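Thiosulfate:glutathione sulfurtransferase (Saccharomyces cerevisiae, PDB 3D1P) transfers sulfur from thiosulfate to glutathione, giving sulfite and S-sulfanylglutathione, a central intermediate of hydrogen sulfide metabolism. Local coordinates at residues V46-E51 with P64-P69. Sequence-based numbering, arbitrary orientation.
Sequences VREPSE and PYRSHP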
ATOM      1  N   VAL A  46       1.402  -4.691   0.368  1.00  3.64           N
ATOM      2  CA  VAL A  46       2.669  -5.344   0.700  1.00  3.77           C
ATOM      3  C   VAL A  46       2.507  -6.846   0.933  1.00  4.00           C
ATOM      4  O   VAL A  46       3.400  -7.487   1.482  1.00  4.07           O
ATOM      5  CB  VAL A  46       3.405  -4.638   1.859  1.00  4.06           C
ATOM      6  CG1 VAL A  46       3.564  -3.167   1.545  1.00  4.83           C
ATOM      7  CG2 VAL A  46       2.752  -4.827   3.197  1.00  4.55           C
ATOM      8  N   ARG A  47       1.407  -7.420   0.460  1.00  3.76           N
ATOM      9  CA  ARG A  47       1.307  -8.871   0.397  1.00  3.93           C
ATOM     10  C   ARG A  47       2.327  -9.442  -0.600  1.00  3.94           C
ATOM     11  O   ARG A  47       2.952  -8.717  -1.374  1.00  4.15           O
ATOM     12  CB  ARG A  47      -0.116  -9.279   0.015  1.00  4.16           C
ATOM     13  CG  ARG A  47      -1.161  -8.883   1.042  1.00  4.41           C
ATOM     14  CD  ARG A  47      -2.576  -9.236   0.628  1.00  4.36           C
ATOM     15  NE  ARG A  47      -2.900  -8.546  -0.626  1.00  4.91           N
ATOM     16  CZ  ARG A  47      -3.746  -8.952  -1.538  1.00  4.68           C
ATOM     17  NH1 ARG A  47      -4.469 -10.031  -1.376  1.00  6.72           N
ATOM     18  NH2 ARG A  47      -3.850  -8.246  -2.654  1.00  5.67           N
ATOM     19  N   GLU A  48       2.492 -10.761  -0.560  1.00  4.09           N
ATOM     20  CA  GLU A  48       3.356 -11.419  -1.523  1.00  4.53           C
ATOM     21  C   GLU A  48       2.700 -11.420  -2.901  1.00  4.44           C
ATOM     22  O   GLU A  48       1.483 -11.286  -3.021  1.00  4.87           O
ATOM     23  CB  GLU A  48       3.705 -12.835  -1.090  1.00  4.95           C
ATOM     24  CG  GLU A  48       4.589 -12.858   0.160  1.00  5.30           C
ATOM     25  CD  GLU A  48       5.883 -12.086  -0.052  1.00  5.46           C
ATOM     26  OE1 GLU A  48       6.622 -12.456  -0.998  1.00  7.30           O
ATOM     27  OE2 GLU A  48       6.130 -11.081   0.639  1.00  5.88           O
ATOM     28  N   PRO A  49       3.476 -11.598  -3.960  1.00  5.07           N
ATOM     29  CA  PRO A  49       2.900 -11.546  -5.316  1.00  5.88           C
ATOM     30  C   PRO A  49       1.768 -12.547  -5.541  1.00  5.59           C
ATOM     31  O   PRO A  49       0.807 -12.250  -6.238  1.00  6.38           O
ATOM     32  CB  PRO A  49       4.117 -11.772  -6.214  1.00  7.08           C
ATOM     33  CG  PRO A  49       5.270 -11.210  -5.426  1.00  6.97           C
ATOM     34  CD  PRO A  49       4.957 -11.662  -4.027  1.00  6.19           C
ATOM     35  N   SER A  50       1.872 -13.742  -4.958  1.00  6.07           N
ATOM     36  CA  SER A  50       0.853 -14.749  -5.101  1.00  6.89           C
ATOM     37  C   SER A  50      -0.442 -14.281  -4.484  1.00  8.82           C
ATOM     38  O   SER A  50      -1.479 -14.286  -5.214  1.00 11.66           O
ATOM     39  CB  SER A  50       1.387 -16.069  -4.550  1.00  8.18           C
ATOM     40  OG  SER A  50       1.877 -15.926  -3.244  1.00  9.85           O
ATOM     41  N   GLU A  51      -0.369 -13.663  -3.291  1.00  6.34           N
ATOM     42  CA  GLU A  51      -1.571 -13.070  -2.650  1.00  6.38           C
ATOM     43  C   GLU A  51      -2.187 -11.953  -3.497  1.00  6.84           C
ATOM     44  O   GLU A  51      -3.406 -11.834  -3.712  1.00  9.87           O
ATOM     45  CB  GLU A  51      -1.245 -12.512  -1.276  1.00  6.45           C
ATOM     46  CG  GLU A  51      -0.904 -13.513  -0.195  1.00  6.93           C
ATOM     47  CD  GLU A  51      -0.347 -12.865   1.064  1.00  6.09           C
ATOM     48  OE1 GLU A  51       0.824 -12.455   1.064  1.00  5.52           O
ATOM     49  OE2 GLU A  51      -1.102 -12.729   2.058  1.00  7.55           O
ATOM     50  N   PRO A  64       6.150  -6.304  -1.959  1.00  4.83           N
ATOM     51  CA  PRO A  64       6.019  -7.350  -0.937  1.00  4.78           C
ATOM     52  C   PRO A  64       6.906  -7.141   0.287  1.00  4.83           C
ATOM     53  O   PRO A  64       8.131  -7.005   0.181  1.00  6.06           O
ATOM     54  CB  PRO A  64       6.434  -8.622  -1.696  1.00  5.14           C
ATOM     55  CG  PRO A  64       6.072  -8.325  -3.151  1.00  5.58           C
ATOM     56  CD  PRO A  64       6.403  -6.865  -3.305  1.00  5.10           C
ATOM     57  N   TYR A  65       6.295  -7.215   1.487  1.00  5.06           N
ATOM     58  CA  TYR A  65       7.043  -6.985   2.705  1.00  5.19           C
ATOM     59  C   TYR A  65       7.874  -8.203   3.108  1.00  5.36           C
ATOM     60  O   TYR A  65       9.036  -8.061   3.438  1.00  7.60           O
ATOM     61  CB  TYR A  65       6.128  -6.536   3.846  1.00  5.62           C
ATOM     62  CG  TYR A  65       6.918  -6.231   5.082  1.00  6.04           C
ATOM     63  CD1 TYR A  65       7.692  -5.090   5.156  1.00  7.21           C
ATOM     64  CD2 TYR A  65       6.921  -7.097   6.168  1.00  8.62           C
ATOM     65  CE1 TYR A  65       8.498  -4.825   6.285  1.00  9.84           C
ATOM     66  CE2 TYR A  65       7.710  -6.841   7.255  1.00 11.40           C
ATOM     67  CZ  TYR A  65       8.486  -5.709   7.306  1.00 11.36           C
ATOM     68  OH  TYR A  65       9.262  -5.473   8.422  1.00 14.93           O
ATOM     69  N   ARG A  66       7.266  -9.384   3.079  1.00  5.70           N
ATOM     70  CA  ARG A  66       7.950 -10.609   3.484  1.00  5.86           C
ATOM     71  C   ARG A  66       9.222 -10.858   2.675  1.00  6.43           C
ATOM     72  O   ARG A  66      10.265 -11.200   3.231  1.00  7.67           O
ATOM     73  CB  ARG A  66       7.010 -11.810   3.368  1.00  7.66           C
ATOM     74  CG  ARG A  66       6.161 -12.056   4.603  1.00  9.54           C
ATOM     75  CD  ARG A  66       5.171 -13.187   4.377  0.80 10.84           C
ATOM     76  NE  ARG A  66       5.833 -14.486   4.301  0.80 12.36           N
ATOM     77  CZ  ARG A  66       6.323 -15.137   5.352  0.80 14.16           C
ATOM     78  NH1 ARG A  66       6.225 -14.612   6.565  0.80 15.06           N
ATOM     79  NH2 ARG A  66       6.910 -16.316   5.189  0.80 13.94           N
ATOM     80  N   SER A  67       9.124 -10.689   1.361  1.00  5.24           N
ATOM     81  CA  SER A  67      10.236 -10.939   0.471  1.00  6.08           C
ATOM     82  C   SER A  67      11.097  -9.716   0.164  1.00  5.88           C
ATOM     83  O   SER A  67      12.207  -9.896  -0.338  1.00  7.16           O
ATOM     84  CB  SER A  67       9.783 -11.660  -0.775  1.00  7.36           C
ATOM     85  OG  SER A  67       8.774 -10.948  -1.422  1.00  7.49           O
ATOM     86  N   HIS A  68      10.625  -8.517   0.497  1.00  5.81           N
ATOM     87  CA  HIS A  68      11.380  -7.291   0.302  1.00  5.91           C
ATOM     88  C   HIS A  68      11.130  -6.339   1.477  1.00  6.23           C
ATOM     89  O   HIS A  68      10.626  -5.222   1.282  1.00  6.38           O
ATOM     90  CB  HIS A  68      11.028  -6.609  -1.033  1.00  6.58           C
ATOM     91  CG  HIS A  68      11.322  -7.446  -2.198  1.00  7.46           C
ATOM     92  ND1 HIS A  68      12.584  -7.515  -2.747  1.00  9.92           N
ATOM     93  CD2 HIS A  68      10.548  -8.274  -2.927  1.00  9.74           C
ATOM     94  CE1 HIS A  68      12.563  -8.323  -3.786  1.00 11.96           C
ATOM     95  NE2 HIS A  68      11.350  -8.816  -3.902  1.00 12.70           N
ATOM     96  N   PRO A  69      11.488  -6.720   2.704  1.00  6.13           N
ATOM     97  CA  PRO A  69      11.136  -5.875   3.861  1.00  7.07           C
ATOM     98  C   PRO A  69      11.816  -4.527   3.875  1.00  7.79           C
ATOM     99  O   PRO A  69      11.333  -3.574   4.502  1.00  8.93           O
ATOM    100  CB  PRO A  69      11.533  -6.745   5.059  1.00  8.41           C
ATOM    101  CG  PRO A  69      12.612  -7.647   4.507  1.00  8.62           C
ATOM    102  CD  PRO A  69      12.126  -7.985   3.098  1.00  6.77           C
TER
HETATM  103  O   HOH W   1       4.450  -9.932   2.347  1.00  5.01           O
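The carboxylate of E48 grips the turn P64-S67 with both oxygens. OE1 takes the hydroxyl of S67 on its syn side, S67 OG to E48 OE1 2.7 Å, while the backbone N of S67 reaches E48 OE2 at 3.1 Å from above the carboxylate plane, 36° out of it. A bend at chi2 (-58°) curls the acid over the turn, and OE2 also sits close to two aliphatic carbons, 3.0 Å from R66 CB and 3.4 Å from P64 CB. The R66 guanidinium stands nearly perpendicular to the carboxylate without pairing with it: R66 NE stays 5.0 Å from E48 OE2. P64 borders both this carboxylate and P49, whose ring it crosses at about a right angle, P64 CG to P49 CD 3.6 Å; its CA makes a CH...O contact with the carbonyl of R47, which also accepts from N62. Next to it, Y65 N donates to V46 O at 2.9 Å in a nearly straight bond, and V46 CG2 lies against CB of Y65. One water ties the two backbones to the carboxylate, donating to V46 O and E48 OE2 and accepting from R66 N. With an alanine at E48, S67 OG and N would probably lose their acceptors and the water one partner, leaving the S67 end less firmly held. E48 is the N-cap of helix 49-54, and E51 OE1, salt-bridged to R103, accepts from its N: half a capping box, since the E48 side chain is spent across the contact, holding the loop after strand 61-62 to the helix start, near V46, which abuts the persulfide-forming C98.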